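Local coordinates for protein gamma-D-glutamyl-L-lysine dipeptidyl-peptidase (Bacillus cereus ATCC 10987, PDB 3H41) that probably hydrolyses gamma-D-glutamyl-L-lysine bonds in murein peptides as a cysteine peptidase of the NlpC/P60 family, releasing L-Ala-gamma-D-Glu, at residues 8-13 with 110-115; 46-51 with 283-288; 159-162 with 166-169. All coordinates share one frame; numbering follows the deposited sequence.

Contact 1 (8-13 with 110-115)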
loop_
_atom_site.group_PDB
_atom_site.type_symbol
_atom_site.label_atom_id
_atom_site.label_comp_id
_atom_site.label_asym_id
_atom_site.label_seq_id
_atom_site.Cartn_x
_atom_site.Cartn_y
_atom_site.Cartn_z
ATOM N N LYS A 8 -13.864 16.036 3.203
ATOM C CA LYS A 8 -13.041 15.027 3.820
ATOM C C LYS A 8 -13.805 13.704 3.885
ATOM O O LYS A 8 -15.003 13.666 4.171
ATOM C CB LYS A 8 -12.611 15.537 5.201
ATOM C CG LYS A 8 -11.660 14.674 5.984
ATOM C CD LYS A 8 -11.468 15.176 7.442
ATOM C CE LYS A 8 -10.924 16.616 7.538
ATOM N NZ LYS A 8 -9.552 16.714 8.114
ATOM N N ALA A 9 -13.147 12.606 3.533
ATOM C CA ALA A 9 -13.786 11.325 3.697
ATOM C C ALA A 9 -12.719 10.299 4.033
ATOM O O ALA A 9 -11.521 10.582 3.949
ATOM C CB ALA A 9 -14.590 10.937 2.460
ATOM N N PHE A 10 -13.175 9.123 4.422
ATOM C CA PHE A 10 -12.287 8.028 4.823
ATOM C C PHE A 10 -12.610 6.739 4.077
ATOM O O PHE A 10 -13.763 6.397 3.891
ATOM C CB PHE A 10 -12.412 7.824 6.336
ATOM C CG PHE A 10 -11.932 9.028 7.121
ATOM C CD1 PHE A 10 -10.588 9.191 7.428
ATOM C CD2 PHE A 10 -12.804 10.030 7.438
ATOM C CE1 PHE A 10 -10.128 10.319 8.107
ATOM C CE2 PHE A 10 -12.358 11.161 8.115
ATOM C CZ PHE A 10 -11.024 11.305 8.443
ATOM N N ILE A 11 -11.580 5.985 3.726
ATOM C CA ILE A 11 -11.770 4.662 3.123
ATOM C C ILE A 11 -12.499 3.711 4.071
ATOM O O ILE A 11 -12.087 3.555 5.216
ATOM C CB ILE A 11 -10.404 4.056 2.722
ATOM C CG1 ILE A 11 -9.647 5.019 1.817
ATOM C CG2 ILE A 11 -10.579 2.673 2.075
ATOM C CD1 ILE A 11 -10.321 5.399 0.521
ATOM N N ASP A 12 -13.555 3.066 3.567
ATOM C CA ASP A 12 -14.471 2.265 4.375
ATOM C C ASP A 12 -14.379 0.787 4.012
ATOM O O ASP A 12 -15.200 0.004 4.453
ATOM C CB ASP A 12 -15.917 2.795 4.256
ATOM C CG ASP A 12 -16.861 2.212 5.331
ATOM O OD1 ASP A 12 -16.452 2.133 6.495
ATOM O OD2 ASP A 12 -18.005 1.803 5.009
ATOM N N VAL A 13 -13.344 0.406 3.239
ATOM C CA VAL A 13 -13.149 -0.987 2.865
ATOM C C VAL A 13 -11.715 -1.338 3.195
ATOM O O VAL A 13 -10.862 -0.447 3.443
ATOM C CB VAL A 13 -13.502 -1.263 1.334
ATOM C CG1 VAL A 13 -15.013 -1.211 1.135
ATOM C CG2 VAL A 13 -12.776 -0.292 0.393
ATOM N N GLU A 110 -16.598 11.079 15.165
ATOM C CA GLU A 110 -15.764 10.473 16.208
ATOM C C GLU A 110 -14.453 9.935 15.638
ATOM O O GLU A 110 -13.383 10.209 16.193
ATOM C CB GLU A 110 -16.482 9.340 16.938
ATOM C CG GLU A 110 -15.596 8.732 18.056
ATOM C CD GLU A 110 -16.241 7.560 18.823
ATOM O OE1 GLU A 110 -17.292 7.047 18.387
ATOM O OE2 GLU A 110 -15.666 7.145 19.859
ATOM N N PHE A 111 -14.529 9.163 14.543
ATOM C CA PHE A 111 -13.303 8.711 13.863
ATOM C C PHE A 111 -12.462 9.891 13.381
ATOM O O PHE A 111 -11.251 9.941 13.591
ATOM C CB PHE A 111 -13.621 7.793 12.677
ATOM C CG PHE A 111 -12.404 7.150 12.062
ATOM C CD1 PHE A 111 -11.922 5.920 12.539
ATOM C CD2 PHE A 111 -11.725 7.767 11.022
ATOM C CE1 PHE A 111 -10.799 5.312 11.981
ATOM C CE2 PHE A 111 -10.589 7.173 10.469
ATOM C CZ PHE A 111 -10.135 5.923 10.940
ATOM N N ALA A 112 -13.096 10.830 12.688
ATOM C CA ALA A 112 -12.392 12.040 12.231
ATOM C C ALA A 112 -11.671 12.762 13.407
ATOM O O ALA A 112 -10.520 13.177 13.279
ATOM C CB ALA A 112 -13.370 12.983 11.539
ATOM N N ASP A 113 -12.332 12.867 14.553
ATOM C CA ASP A 113 -11.709 13.512 15.736
ATOM C C ASP A 113 -10.548 12.708 16.332
ATOM O O ASP A 113 -9.687 13.268 17.032
ATOM C CB ASP A 113 -12.756 13.758 16.815
ATOM C CG ASP A 113 -13.748 14.835 16.428
ATOM O OD1 ASP A 113 -13.393 15.693 15.589
ATOM O OD2 ASP A 113 -14.878 14.806 16.952
ATOM N N LYS A 114 -10.535 11.395 16.096
ATOM C CA LYS A 114 -9.536 10.534 16.711
ATOM C C LYS A 114 -8.379 10.213 15.762
ATOM O O LYS A 114 -7.520 9.426 16.097
ATOM C CB LYS A 114 -10.201 9.253 17.210
ATOM C CG LYS A 114 -11.084 9.447 18.468
ATOM C CD LYS A 114 -11.781 8.124 18.848
ATOM C CE LYS A 114 -12.218 8.086 20.311
ATOM N NZ LYS A 114 -11.071 7.908 21.266
ATOM N N THR A 115 -8.344 10.866 14.600
ATOM C CA THR A 115 -7.330 10.596 13.575
ATOM C C THR A 115 -5.922 10.912 14.043
ATOM O O THR A 115 -4.952 10.381 13.516
ATOM C CB THR A 115 -7.558 11.442 12.304
ATOM O OG1 THR A 115 -7.421 12.833 12.625
ATOM C CG2 THR A 115 -8.938 11.174 11.694
#

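Contact 2 (46-51 with 283-288). With PG4 (tetraethylene glycol), chain J.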
loop_
_atom_site.group_PDB
_atom_site.type_symbol
_atom_site.label_atom_id
_atom_site.label_comp_id
_atom_site.label_asym_id
_atom_site.label_seq_id
_atom_site.Cartn_x
_atom_site.Cartn_y
_atom_site.Cartn_z
HETATM N N MSE A 46 -8.415 -13.834 -11.711
HETATM C CA MSE A 46 -7.883 -13.289 -12.956
HETATM C C MSE A 46 -6.784 -14.136 -13.593
HETATM O O MSE A 46 -5.841 -14.616 -12.932
HETATM C CB MSE A 46 -7.356 -11.866 -12.731
HETATM C CG MSE A 46 -8.460 -10.814 -12.692
HETATM SE SE MSE A 46 -7.661 -9.073 -12.532
HETATM C CE MSE A 46 -7.263 -8.986 -10.591
ATOM N N THR A 47 -6.913 -14.319 -14.895
ATOM C CA THR A 47 -5.826 -14.833 -15.694
ATOM C C THR A 47 -4.689 -13.810 -15.752
ATOM O O THR A 47 -4.867 -12.612 -15.435
ATOM C CB THR A 47 -6.249 -15.088 -17.115
ATOM O OG1 THR A 47 -6.685 -13.841 -17.702
ATOM C CG2 THR A 47 -7.345 -16.196 -17.236
ATOM N N LEU A 48 -3.529 -14.256 -16.207
ATOM C CA LEU A 48 -2.424 -13.332 -16.488
ATOM C C LEU A 48 -2.828 -12.185 -17.415
ATOM O O LEU A 48 -2.531 -11.009 -17.122
ATOM C CB LEU A 48 -1.171 -14.057 -17.004
ATOM C CG LEU A 48 0.018 -13.189 -17.364
ATOM C CD1 LEU A 48 0.519 -12.387 -16.113
ATOM C CD2 LEU A 48 1.149 -14.000 -18.029
ATOM N N ASP A 49 -3.457 -12.509 -18.549
ATOM C CA ASP A 49 -3.864 -11.474 -19.503
ATOM C C ASP A 49 -4.781 -10.462 -18.814
ATOM O O ASP A 49 -4.695 -9.261 -19.075
ATOM C CB ASP A 49 -4.620 -12.067 -20.707
ATOM C CG ASP A 49 -3.712 -12.755 -21.720
ATOM O OD1 ASP A 49 -2.531 -12.373 -21.856
ATOM O OD2 ASP A 49 -4.200 -13.700 -22.384
ATOM N N GLU A 50 -5.670 -10.958 -17.952
ATOM C CA GLU A 50 -6.635 -10.049 -17.268
ATOM C C GLU A 50 -5.919 -9.102 -16.276
ATOM O O GLU A 50 -6.299 -7.924 -16.148
ATOM C CB GLU A 50 -7.747 -10.817 -16.610
ATOM C CG GLU A 50 -8.762 -11.314 -17.625
ATOM C CD GLU A 50 -9.644 -12.383 -17.086
ATOM O OE1 GLU A 50 -9.108 -13.323 -16.441
ATOM O OE2 GLU A 50 -10.878 -12.297 -17.312
ATOM N N LYS A 51 -4.858 -9.599 -15.638
ATOM C CA LYS A 51 -4.044 -8.766 -14.768
ATOM C C LYS A 51 -3.269 -7.730 -15.575
ATOM O O LYS A 51 -3.185 -6.538 -15.189
ATOM C CB LYS A 51 -3.086 -9.638 -13.951
ATOM C CG LYS A 51 -3.759 -10.436 -12.859
ATOM C CD LYS A 51 -2.751 -11.254 -12.057
ATOM C CE LYS A 51 -3.465 -11.999 -10.897
ATOM N NZ LYS A 51 -2.525 -13.032 -10.313
ATOM N N PRO A 283 7.662 -8.008 -8.530
ATOM C CA PRO A 283 8.325 -7.597 -9.798
ATOM C C PRO A 283 7.462 -7.362 -11.027
ATOM O O PRO A 283 7.686 -6.391 -11.749
ATOM C CB PRO A 283 9.295 -8.750 -10.053
ATOM C CG PRO A 283 8.635 -9.913 -9.481
ATOM C CD PRO A 283 7.871 -9.440 -8.260
ATOM N N ARG A 284 6.501 -8.248 -11.273
ATOM C CA ARG A 284 5.646 -8.188 -12.460
ATOM C C ARG A 284 4.502 -9.183 -12.282
ATOM O O ARG A 284 4.584 -10.089 -11.444
ATOM C CB ARG A 284 6.457 -8.529 -13.731
ATOM C CG ARG A 284 7.086 -9.939 -13.716
ATOM C CD ARG A 284 7.780 -10.329 -15.035
ATOM N NE ARG A 284 8.627 -9.252 -15.531
ATOM C CZ ARG A 284 8.781 -8.919 -16.814
ATOM N NH1 ARG A 284 8.135 -9.570 -17.792
ATOM N NH2 ARG A 284 9.584 -7.906 -17.123
ATOM N N ALA A 285 3.451 -9.045 -13.077
ATOM C CA ALA A 285 2.252 -9.860 -12.909
ATOM C C ALA A 285 2.474 -11.373 -13.001
ATOM O O ALA A 285 1.727 -12.145 -12.438
ATOM C CB ALA A 285 1.170 -9.446 -13.889
ATOM N N GLU A 286 3.508 -11.776 -13.737
ATOM C CA GLU A 286 3.786 -13.188 -13.921
ATOM C C GLU A 286 4.305 -13.784 -12.617
ATOM O O GLU A 286 4.396 -14.995 -12.503
ATOM C CB GLU A 286 4.824 -13.406 -15.030
ATOM C CG GLU A 286 4.336 -13.147 -16.444
ATOM C CD GLU A 286 4.354 -11.692 -16.883
ATOM O OE1 GLU A 286 4.618 -10.765 -16.072
ATOM O OE2 GLU A 286 4.057 -11.464 -18.062
ATOM N N ARG A 287 4.673 -12.945 -11.650
ATOM C CA ARG A 287 5.397 -13.416 -10.496
ATOM C C ARG A 287 4.849 -12.872 -9.163
ATOM O O ARG A 287 3.718 -12.339 -9.107
ATOM C CB ARG A 287 6.878 -13.112 -10.703
ATOM C CG ARG A 287 7.433 -13.825 -11.996
ATOM C CD ARG A 287 8.768 -14.483 -11.810
ATOM N NE ARG A 287 9.823 -13.512 -11.546
ATOM C CZ ARG A 287 10.421 -12.745 -12.457
ATOM N NH1 ARG A 287 10.077 -12.805 -13.747
ATOM N NH2 ARG A 287 11.388 -11.909 -12.070
ATOM N N SER A 288 5.609 -13.121 -8.097
ATOM C CA SER A 288 5.224 -12.773 -6.743
ATOM C C SER A 288 6.395 -12.113 -6.068
ATOM O O SER A 288 7.520 -12.133 -6.595
ATOM C CB SER A 288 4.881 -14.027 -5.956
ATOM O OG SER A 288 3.805 -14.696 -6.566
HETATM O O1 PG4 J . 2.411 -15.627 -9.492
HETATM C C1 PG4 J . 1.022 -15.493 -9.790
HETATM C C2 PG4 J . 0.772 -16.049 -11.181
HETATM O O2 PG4 J . 0.262 -15.022 -12.021
HETATM C C3 PG4 J . -0.647 -15.458 -13.024
HETATM C C4 PG4 J . -2.018 -15.616 -12.407
HETATM O O3 PG4 J . -2.943 -14.701 -12.987
HETATM O O HOH W 1 0.156 -11.915 -10.195
#

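Contact 3 (159-162 with 166-169). With PO4 (phosphate ion), chain D.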
loop_
_atom_site.group_PDB
_atom_site.type_symbol
_atom_site.label_atom_id
_atom_site.label_comp_id
_atom_site.label_asym_id
_atom_site.label_seq_id
_atom_site.Cartn_x
_atom_site.Cartn_y
_atom_site.Cartn_z
ATOM N N ARG A 159 -8.473 -3.077 21.148
ATOM C CA ARG A 159 -9.721 -2.577 20.606
ATOM C C ARG A 159 -9.479 -1.294 19.831
ATOM O O ARG A 159 -8.718 -0.396 20.271
ATOM C CB ARG A 159 -10.707 -2.369 21.764
ATOM C CG ARG A 159 -12.121 -2.083 21.341
ATOM C CD ARG A 159 -13.063 -2.312 22.551
ATOM N NE ARG A 159 -14.403 -2.643 22.121
ATOM C CZ ARG A 159 -15.514 -2.086 22.598
ATOM N NH1 ARG A 159 -15.450 -1.154 23.547
ATOM N NH2 ARG A 159 -16.700 -2.478 22.131
ATOM N N VAL A 160 -10.108 -1.193 18.657
ATOM C CA VAL A 160 -9.925 -0.047 17.810
ATOM C C VAL A 160 -11.251 0.486 17.272
ATOM O O VAL A 160 -12.270 -0.212 17.264
ATOM C CB VAL A 160 -9.003 -0.416 16.588
ATOM C CG1 VAL A 160 -7.635 -0.857 17.075
ATOM C CG2 VAL A 160 -9.691 -1.522 15.740
ATOM N N LEU A 161 -11.220 1.698 16.763
ATOM C CA LEU A 161 -12.373 2.332 16.137
ATOM C C LEU A 161 -12.272 2.263 14.591
ATOM O O LEU A 161 -11.247 2.612 14.024
ATOM C CB LEU A 161 -12.441 3.808 16.557
ATOM C CG LEU A 161 -13.707 4.555 16.122
ATOM C CD1 LEU A 161 -14.956 4.030 16.846
ATOM C CD2 LEU A 161 -13.545 6.057 16.319
ATOM N N LEU A 162 -13.315 1.762 13.962
ATOM C CA LEU A 162 -13.439 1.693 12.498
ATOM C C LEU A 162 -13.920 3.038 11.903
ATOM O O LEU A 162 -14.568 3.836 12.576
ATOM C CB LEU A 162 -14.424 0.598 12.097
ATOM C CG LEU A 162 -14.001 -0.774 12.584
ATOM C CD1 LEU A 162 -15.029 -1.794 12.143
ATOM C CD2 LEU A 162 -12.596 -1.097 12.076
ATOM N N GLN A 166 -17.994 2.046 14.088
ATOM C CA GLN A 166 -18.083 0.795 14.848
ATOM C C GLN A 166 -16.772 0.516 15.566
ATOM O O GLN A 166 -15.718 1.092 15.258
ATOM C CB GLN A 166 -18.451 -0.391 13.939
ATOM C CG GLN A 166 -19.855 -0.329 13.375
ATOM C CD GLN A 166 -20.193 -1.550 12.546
ATOM O OE1 GLN A 166 -19.554 -1.800 11.494
ATOM N NE2 GLN A 166 -21.189 -2.335 13.009
ATOM N N LYS A 167 -16.858 -0.354 16.560
ATOM C CA LYS A 167 -15.718 -0.803 17.344
ATOM C C LYS A 167 -15.412 -2.261 16.987
ATOM O O LYS A 167 -16.331 -3.036 16.638
ATOM C CB LYS A 167 -16.039 -0.669 18.828
ATOM C CG LYS A 167 -16.339 0.780 19.265
ATOM C CD LYS A 167 -16.534 0.860 20.777
ATOM C CE LYS A 167 -16.723 2.307 21.279
ATOM N NZ LYS A 167 -17.808 3.003 20.565
ATOM N N ALA A 168 -14.128 -2.588 17.052
ATOM C CA ALA A 168 -13.592 -3.866 16.623
ATOM C C ALA A 168 -12.383 -4.209 17.439
ATOM O O ALA A 168 -11.763 -3.354 18.102
ATOM C CB ALA A 168 -13.187 -3.798 15.135
ATOM N N TRP A 169 -11.949 -5.452 17.309
ATOM C CA TRP A 169 -10.750 -5.885 17.997
ATOM C C TRP A 169 -9.914 -6.848 17.168
ATOM O O TRP A 169 -10.438 -7.491 16.256
ATOM C CB TRP A 169 -11.130 -6.497 19.323
ATOM C CG TRP A 169 -11.795 -7.850 19.284
ATOM C CD1 TRP A 169 -13.133 -8.121 19.250
ATOM C CD2 TRP A 169 -11.124 -9.105 19.384
ATOM N NE1 TRP A 169 -13.334 -9.485 19.278
ATOM C CE2 TRP A 169 -12.106 -10.109 19.353
ATOM C CE3 TRP A 169 -9.763 -9.476 19.433
ATOM C CZ2 TRP A 169 -11.791 -11.490 19.413
ATOM C CZ3 TRP A 169 -9.438 -10.851 19.475
ATOM C CH2 TRP A 169 -10.460 -11.841 19.479
HETATM P P PO4 D . -23.441 -4.613 11.735
HETATM O O1 PO4 D . -24.131 -3.616 12.633
HETATM O O2 PO4 D . -24.275 -5.908 11.715
HETATM O O3 PO4 D . -23.414 -4.010 10.346
HETATM O O4 PO4 D . -22.056 -4.896 12.223
#

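Contact 1 (8-13 with 110-115)
An edge-to-face aromatic pair, Phe10 with Phe111, joins strand 8-11 of the five-stranded antiparallel sheet to helix 109-113, the short helix that follows strand 105-106 and leads toward the second sheet. The ring centroids lie 5.2 Å apart and the planes are turned by 74°. Phe111 is the edge partner: its CD2 stands 4.0 Å above the Phe10 ring, over the ring centre, and the neighbouring CE2 comes to 3.6 Å from Phe10 CD1. Phe111 reaches this place because its CG is anti to the backbone N (chi1 -172°), which swings the ring out from the helix toward the strand. The far end of the Phe10 ring is met obliquely by Ala112 CB of the helix and the Thr115 methyl just beyond it. Ala112 CB lies 4.0 Å from Phe10 CE2, and Thr115 CG2 lies 3.9 Å from Phe10 CZ. In the conformer given, Thr115 OG1 donates to Ala112 O (3.2 Å), which turns its polar end back to the last turn. No hydrogen bond crosses between the segments, so the hold depends on ring and methyl contacts. The Phe10 backbone is meanwhile fixed in the sheet by bonds to Thr106, while Phe111 also packs on Leu148 and Pro149 of strand 147-153. The result is a T-shaped pair in an apolar junction between two sheets that probably belong to consecutive SH3-like domains, with the short helix between them.

Contact 2 (46-51 with 283-288)
Leu48 and Lys51, on the first turn of helix 48-56, face Ala285 and Glu286 in the type I beta turn that runs from Arg284 to Arg287 in the NlpC/P60 domain. The turn follows strand 278-281, which ends at His281, inferred to belong to the active site, and the side chains of Ala285 and substrate-binding Asp215 are about 9 Å apart. Just ahead of the helix, Met46, present as selenomethionine, offers its carbonyl O to O3 of a tetraethylene glycol, probably a crystallisation additive, whose O1 makes a weak bond with Ser288 OG. Thr47 is the N-cap and forms a capping box with Glu50: Glu50 N donates to Thr47 OG1 (3.1 Å), and Thr47 N returns a bond to the anti lone pair of Glu50 OE1 (2.9 Å). The Thr47 hydroxyl donates to the same OE1 from above the carboxylate plane. Leu48 carries the direct apolar contact. With CG anti to the backbone N (chi1 178°), its two methyls lie side by side against the turn, CD1 reaching Ala285 CB at 3.7 Å and CD2 lying 3.7 Å from Glu286 CG. Glu286, bent at chi2 (83°), folds its carboxylate back beside these methyls. Lys51 adds a looser contact from CB, then extends to a bridging water: the water accepts from Lys51 NZ (2.9 Å) and donates to Ala285 O (2.7 Å).

Contact 3 (159-162 with 166-169)
Ala168 O is gripped by two donors from the facing strand: Val160 N at 2.8 Å, in a nearly straight bond (171°), and the weaker CA-H of Arg159, whose CA lies 3.3 Å away. The return bond, Ala168 N to Val160 O (3.0 Å), completes the hydrogen-bonded pair of this antiparallel beta hairpin, made by strands 157-161 and 167-171. Nearer the turn, Leu162 N donates to Gln166 O (2.8 Å). Side chains alternate between the two faces of the sheet. On the face shared by Val160 and Ala168, Leu162 leans in from the turn, its CG 4.0 Å from Ala168 CB; the same leucine and Val160 also pack on Leu129 and Leu148 of the flanking strands. On the opposite face, the Arg159 and Lys167 side chains run over each other diagonally. Lys167 CD rests over one face of the Arg159 guanidinium, 3.6 Å from NH1 and offset toward its rim; the arginine CG lies anti to the backbone N (chi1 -170°) and the chain runs extended from CG to NE. Arg159 NH2 is held by Asn132 O. Gln166 NE2 donates to O4 of a phosphate, probably from the crystallisation liquor, that Ser134, Lys136 and Lys138 also bind. Leu162, Val160 and Ala168 thus give one face an aliphatic layer, buried inside what is probably the second SH3-like domain. The other face is mixed: Leu161 packs on helix 109-113, while Lys167 bends at chi4 (54°) and its NZ stays 5.6 Å from Arg159 NH1, probably limiting the repulsion of like charges.

Overall arrangement
Contacts 1 and 3 are neighbours, their centres 12 Å apart, and both segments of contact 1 precede those of contact 3. They meet directly: the Phe111 ring of helix 109-113 packs on the carbonyls of Leu161 and Leu162, so the helix sits between the first sheet, with strand 8-11, and the second, with strands 157-161 and 167-171. Contact 2 lies across the chain's centre from contact 1, about 33 Å away between centres, and about 35 Å from contact 3. Its segments alternate with those of contact 1 (8-13, 46-51, 110-115, 283-288) and bring helix 48-56 onto the catalytic domain. Contacts 1 and 2 join separate parts of the fold, whereas contact 3 builds a hairpin within the second sheet.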